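Local structure of SAP-like pentraxin (Limulus polyphemus, 3FLP) at residues R39-F51 / F62-L74. The protein probably acts as a calcium-dependent, sugar-binding lectin of the pentraxin family, assembled as two stacked rings of seven subunits. Residues are numbered along the deposited sequence; the frame is centred on the assembly and turned at random.
Sequences RIKPFHRNTGYIF and FITSMYVKSDGTL
Val68 N donates to Arg45 O at 2.8 Å, a nearly straight bond (167°) directed at a carbonyl lone pair. It ties the loop before strand 48-51 to the end of strand 63-68, and the two strands pair as an antiparallel hairpin. The extended Arg45 side chain runs over Val68, CG against CB, toward the type I turn from Lys69 to Gly72. There NH1 donates to Ser70 O at 3.1 Å from above the carbonyl plane, while Lys69 O lies over one face of the guanidinium. Further along, Gly48 and Met66 form a hydrogen-bonded pair, each backbone N 3.2 Å from the other's O. Tyr49 and Ser65 follow as a non-hydrogen-bonded pair, with Ser65 CB over the tyrosine ring in a CH-pi contact, 4.0 Å from its centroid. The regular pattern then breaks: Ile50 N reaches Thr64 O, but Phe51 N turns to Thr64 OG1 at 2.9 Å. With OG1 set between the backbone N and carbonyl carbon (chi1 61°), the hydroxyl meets this second amide, as the two residues Ile50 and Phe51 face Thr64 in a manner consistent with a beta bulge. Phe51 O accepts Thr64 N in return.

Met66 leaves the hairpin on the face away from Tyr49 and bends at its end to reach strand 39-42 of the other sheet. SD lies 3.7 Å from Ile40 CD1, and CE packs on Pro42 CB at 3.8 Å, joining the two layers of the pentraxin beta sandwich. On the Tyr49 face, Ile63 CG2 packs against that ring, and the Ile63 side chain touches Glu145, a calcium ligand. Apolar packing thus holds the two layers together, whereas a hydroxyl substitutes for a backbone acceptor where the strand pairing slips.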
loop_
_atom_site.group_PDB
_atom_site.type_symbol
_atom_site.label_atom_id
_atom_site.label_comp_id
_atom_site.label_asym_id
_atom_site.label_seq_id
_atom_site.Cartn_x
_atom_site.Cartn_y
_atom_site.Cartn_z
ATOM N N ARG A 39 -6.040 -30.936 22.036
ATOM C CA ARG A 39 -5.801 -31.859 20.937
ATOM C C ARG A 39 -5.117 -33.084 21.545
ATOM O O ARG A 39 -4.157 -32.953 22.307
ATOM C CB ARG A 39 -4.917 -31.187 19.879
ATOM C CG ARG A 39 -5.619 -30.007 19.192
ATOM C CD ARG A 39 -4.677 -29.059 18.446
ATOM N NE ARG A 39 -5.386 -27.818 18.152
ATOM C CZ ARG A 39 -6.341 -27.701 17.229
ATOM N NH1 ARG A 39 -6.691 -28.750 16.487
ATOM N NH2 ARG A 39 -6.990 -26.549 17.086
ATOM N N ILE A 40 -5.629 -34.270 21.231
ATOM C CA ILE A 40 -5.061 -35.498 21.768
ATOM C C ILE A 40 -4.866 -36.601 20.734
ATOM O O ILE A 40 -5.614 -36.710 19.754
ATOM C CB ILE A 40 -5.938 -36.097 22.913
ATOM C CG1 ILE A 40 -7.373 -36.306 22.417
ATOM C CG2 ILE A 40 -5.903 -35.195 24.137
ATOM C CD1 ILE A 40 -8.277 -37.024 23.409
ATOM N N LYS A 41 -3.838 -37.409 20.976
ATOM C CA LYS A 41 -3.502 -38.555 20.142
ATOM C C LYS A 41 -3.420 -39.692 21.157
ATOM O O LYS A 41 -2.410 -39.860 21.830
ATOM C CB LYS A 41 -2.149 -38.356 19.460
ATOM C CG LYS A 41 -1.678 -39.591 18.695
ATOM C CD LYS A 41 -0.238 -39.471 18.249
ATOM C CE LYS A 41 -0.049 -38.337 17.258
ATOM N NZ LYS A 41 1.340 -38.340 16.708
ATOM N N PRO A 42 -4.498 -40.478 21.290
ATOM C CA PRO A 42 -4.514 -41.586 22.249
ATOM C C PRO A 42 -3.686 -42.804 21.851
ATOM O O PRO A 42 -3.615 -43.162 20.671
ATOM C CB PRO A 42 -6.002 -41.894 22.370
ATOM C CG PRO A 42 -6.491 -41.648 20.971
ATOM C CD PRO A 42 -5.780 -40.378 20.565
ATOM N N PHE A 43 -3.060 -43.434 22.846
ATOM C CA PHE A 43 -2.246 -44.625 22.610
ATOM C C PHE A 43 -2.974 -45.916 22.986
ATOM O O PHE A 43 -2.519 -47.002 22.634
ATOM C CB PHE A 43 -0.929 -44.558 23.391
ATOM C CG PHE A 43 0.080 -43.588 22.823
ATOM C CD1 PHE A 43 -0.054 -43.082 21.528
ATOM C CD2 PHE A 43 1.197 -43.218 23.569
ATOM C CE1 PHE A 43 0.911 -42.222 20.991
ATOM C CE2 PHE A 43 2.165 -42.362 23.039
ATOM C CZ PHE A 43 2.020 -41.864 21.747
ATOM N N HIS A 44 -4.088 -45.812 23.711
ATOM C CA HIS A 44 -4.837 -47.012 24.088
ATOM C C HIS A 44 -6.349 -46.828 24.151
ATOM O O HIS A 44 -6.858 -45.725 24.356
ATOM C CB HIS A 44 -4.314 -47.597 25.415
ATOM C CG HIS A 44 -4.310 -46.632 26.564
ATOM N ND1 HIS A 44 -5.465 -46.163 27.156
ATOM C CD2 HIS A 44 -3.285 -46.073 27.253
ATOM C CE1 HIS A 44 -5.152 -45.362 28.158
ATOM N NE2 HIS A 44 -3.836 -45.289 28.239
ATOM N N ARG A 45 -7.066 -47.931 23.960
ATOM C CA ARG A 45 -8.521 -47.924 23.972
ATOM C C ARG A 45 -9.146 -47.858 25.361
ATOM O O ARG A 45 -10.217 -47.271 25.525
ATOM C CB ARG A 45 -9.061 -49.162 23.253
ATOM C CG ARG A 45 -8.910 -49.129 21.742
ATOM C CD ARG A 45 -9.752 -50.217 21.096
ATOM N NE ARG A 45 -10.031 -49.914 19.696
ATOM C CZ ARG A 45 -10.902 -50.577 18.940
ATOM N NH1 ARG A 45 -11.589 -51.596 19.444
ATOM N NH2 ARG A 45 -11.098 -50.210 17.682
ATOM N N ASN A 46 -8.488 -48.452 26.354
ATOM C CA ASN A 46 -9.047 -48.456 27.698
ATOM C C ASN A 46 -9.107 -47.077 28.335
ATOM O O ASN A 46 -8.352 -46.170 27.983
ATOM C CB ASN A 46 -8.305 -49.444 28.615
ATOM C CG ASN A 46 -6.807 -49.260 28.593
ATOM O OD1 ASN A 46 -6.154 -49.490 27.572
ATOM N ND2 ASN A 46 -6.247 -48.853 29.724
ATOM N N THR A 47 -10.038 -46.936 29.270
ATOM C CA THR A 47 -10.275 -45.684 29.970
ATOM C C THR A 47 -9.029 -45.032 30.551
ATOM O O THR A 47 -8.186 -45.690 31.157
ATOM C CB THR A 47 -11.277 -45.900 31.106
ATOM O OG1 THR A 47 -12.430 -46.571 30.586
ATOM C CG2 THR A 47 -11.696 -44.565 31.713
ATOM N N GLY A 48 -8.931 -43.724 30.356
ATOM C CA GLY A 48 -7.816 -42.965 30.884
ATOM C C GLY A 48 -8.330 -41.587 31.256
ATOM O O GLY A 48 -9.214 -41.061 30.583
ATOM N N TYR A 49 -7.802 -41.006 32.328
ATOM C CA TYR A 49 -8.231 -39.673 32.748
ATOM C C TYR A 49 -7.232 -38.640 32.258
ATOM O O TYR A 49 -6.031 -38.751 32.511
ATOM C CB TYR A 49 -8.375 -39.610 34.272
ATOM C CG TYR A 49 -9.513 -40.470 34.748
ATOM C CD1 TYR A 49 -9.377 -41.854 34.827
ATOM C CD2 TYR A 49 -10.763 -39.910 35.018
ATOM C CE1 TYR A 49 -10.460 -42.666 35.154
ATOM C CE2 TYR A 49 -11.855 -40.709 35.344
ATOM C CZ TYR A 49 -11.696 -42.086 35.409
ATOM O OH TYR A 49 -12.773 -42.878 35.713
ATOM N N ILE A 50 -7.742 -37.634 31.554
ATOM C CA ILE A 50 -6.903 -36.592 30.976
ATOM C C ILE A 50 -6.713 -35.374 31.870
ATOM O O ILE A 50 -5.589 -35.030 32.234
ATOM C CB ILE A 50 -7.494 -36.138 29.619
ATOM C CG1 ILE A 50 -7.593 -37.348 28.687
ATOM C CG2 ILE A 50 -6.624 -35.056 28.992
ATOM C CD1 ILE A 50 -8.332 -37.075 27.400
ATOM N N PHE A 51 -7.819 -34.722 32.208
ATOM C CA PHE A 51 -7.813 -33.524 33.045
ATOM C C PHE A 51 -8.396 -33.859 34.421
ATOM O O PHE A 51 -9.555 -34.245 34.538
ATOM C CB PHE A 51 -8.633 -32.435 32.334
ATOM C CG PHE A 51 -8.655 -31.102 33.034
ATOM C CD1 PHE A 51 -9.523 -30.869 34.100
ATOM C CD2 PHE A 51 -7.849 -30.059 32.588
ATOM C CE1 PHE A 51 -9.588 -29.616 34.705
ATOM C CE2 PHE A 51 -7.909 -28.797 33.188
ATOM C CZ PHE A 51 -8.779 -28.576 34.245
ATOM N N PHE A 62 -13.408 -32.278 39.315
ATOM C CA PHE A 62 -13.721 -32.260 37.892
ATOM C C PHE A 62 -12.720 -33.163 37.183
ATOM O O PHE A 62 -11.514 -32.948 37.279
ATOM C CB PHE A 62 -13.619 -30.822 37.391
ATOM C CG PHE A 62 -14.108 -30.628 35.997
ATOM C CD1 PHE A 62 -13.301 -30.942 34.914
ATOM C CD2 PHE A 62 -15.376 -30.112 35.764
ATOM C CE1 PHE A 62 -13.747 -30.740 33.617
ATOM C CE2 PHE A 62 -15.827 -29.908 34.473
ATOM C CZ PHE A 62 -15.009 -30.223 33.400
ATOM N N ILE A 63 -13.208 -34.190 36.495
ATOM C CA ILE A 63 -12.305 -35.100 35.807
ATOM C C ILE A 63 -12.836 -35.522 34.450
ATOM O O ILE A 63 -13.972 -35.993 34.330
ATOM C CB ILE A 63 -12.039 -36.388 36.624
ATOM C CG1 ILE A 63 -12.484 -36.204 38.078
ATOM C CG2 ILE A 63 -10.557 -36.716 36.586
ATOM C CD1 ILE A 63 -12.356 -37.460 38.909
ATOM N N THR A 64 -12.008 -35.353 33.426
ATOM C CA THR A 64 -12.381 -35.740 32.071
ATOM C C THR A 64 -11.709 -37.070 31.765
ATOM O O THR A 64 -10.652 -37.380 32.307
ATOM C CB THR A 64 -11.909 -34.709 31.019
ATOM O OG1 THR A 64 -10.480 -34.607 31.067
ATOM C CG2 THR A 64 -12.542 -33.341 31.280
ATOM N N SER A 65 -12.325 -37.849 30.889
ATOM C CA SER A 65 -11.784 -39.146 30.528
ATOM C C SER A 65 -12.308 -39.566 29.169
ATOM O O SER A 65 -13.189 -38.918 28.591
ATOM C CB SER A 65 -12.210 -40.189 31.559
ATOM O OG SER A 65 -13.625 -40.247 31.641
ATOM N N MET A 66 -11.769 -40.667 28.665
ATOM C CA MET A 66 -12.198 -41.184 27.378
ATOM C C MET A 66 -11.838 -42.649 27.298
ATOM O O MET A 66 -11.043 -43.152 28.088
ATOM C CB MET A 66 -11.482 -40.464 26.228
ATOM C CG MET A 66 -9.993 -40.840 26.114
ATOM S SD MET A 66 -9.230 -40.457 24.506
ATOM C CE MET A 66 -9.572 -41.973 23.598
ATOM N N TYR A 67 -12.446 -43.325 26.337
ATOM C CA TYR A 67 -12.141 -44.711 26.054
ATOM C C TYR A 67 -12.764 -44.997 24.704
ATOM O O TYR A 67 -13.627 -44.253 24.244
ATOM C CB TYR A 67 -12.641 -45.657 27.158
ATOM C CG TYR A 67 -14.123 -45.900 27.240
ATOM C CD1 TYR A 67 -14.739 -46.858 26.439
ATOM C CD2 TYR A 67 -14.901 -45.221 28.174
ATOM C CE1 TYR A 67 -16.089 -47.138 26.577
ATOM C CE2 TYR A 67 -16.250 -45.493 28.317
ATOM C CZ TYR A 67 -16.838 -46.450 27.519
ATOM O OH TYR A 67 -18.180 -46.714 27.667
ATOM N N VAL A 68 -12.281 -46.042 24.050
ATOM C CA VAL A 68 -12.776 -46.412 22.740
ATOM C C VAL A 68 -13.569 -47.701 22.857
ATOM O O VAL A 68 -13.075 -48.684 23.407
ATOM C CB VAL A 68 -11.594 -46.612 21.773
ATOM C CG1 VAL A 68 -12.100 -46.933 20.377
ATOM C CG2 VAL A 68 -10.731 -45.357 21.766
ATOM N N LYS A 69 -14.804 -47.688 22.360
ATOM C CA LYS A 69 -15.660 -48.875 22.410
ATOM C C LYS A 69 -15.105 -49.942 21.475
ATOM O O LYS A 69 -14.229 -49.673 20.648
ATOM C CB LYS A 69 -17.091 -48.561 21.954
ATOM C CG LYS A 69 -17.785 -47.405 22.655
ATOM C CD LYS A 69 -18.012 -47.673 24.128
ATOM C CE LYS A 69 -19.085 -48.731 24.381
ATOM N NZ LYS A 69 -19.245 -48.971 25.858
ATOM N N SER A 70 -15.644 -51.148 21.600
ATOM C CA SER A 70 -15.238 -52.283 20.774
ATOM C C SER A 70 -15.317 -51.986 19.273
ATOM O O SER A 70 -14.467 -52.431 18.503
ATOM C CB SER A 70 -16.122 -53.491 21.109
ATOM O OG SER A 70 -15.725 -54.639 20.379
ATOM N N ASP A 71 -16.334 -51.231 18.866
ATOM C CA ASP A 71 -16.516 -50.892 17.455
ATOM C C ASP A 71 -15.670 -49.699 16.998
ATOM O O ASP A 71 -15.808 -49.239 15.866
ATOM C CB ASP A 71 -18.000 -50.621 17.162
ATOM C CG ASP A 71 -18.557 -49.452 17.959
ATOM O OD1 ASP A 71 -17.815 -48.885 18.790
ATOM O OD2 ASP A 71 -19.740 -49.097 17.757
ATOM N N GLY A 72 -14.802 -49.205 17.878
ATOM C CA GLY A 72 -13.953 -48.077 17.526
ATOM C C GLY A 72 -14.546 -46.708 17.831
ATOM O O GLY A 72 -13.917 -45.682 17.579
ATOM N N THR A 73 -15.756 -46.691 18.380
ATOM C CA THR A 73 -16.451 -45.451 18.722
ATOM C C THR A 73 -15.842 -44.732 19.923
ATOM O O THR A 73 -15.509 -45.357 20.933
ATOM C CB THR A 73 -17.940 -45.738 19.028
ATOM O OG1 THR A 73 -18.606 -46.111 17.818
ATOM C CG2 THR A 73 -18.624 -44.526 19.614
ATOM N N LEU A 74 -15.709 -43.415 19.812
ATOM C CA LEU A 74 -15.155 -42.613 20.898
ATOM C C LEU A 74 -16.197 -42.321 21.970
ATOM O O LEU A 74 -17.325 -41.948 21.666
ATOM C CB LEU A 74 -14.619 -41.282 20.371
ATOM C CG LEU A 74 -14.106 -40.310 21.443
ATOM C CD1 LEU A 74 -12.887 -40.893 22.150
ATOM C CD2 LEU A 74 -13.762 -38.979 20.802
#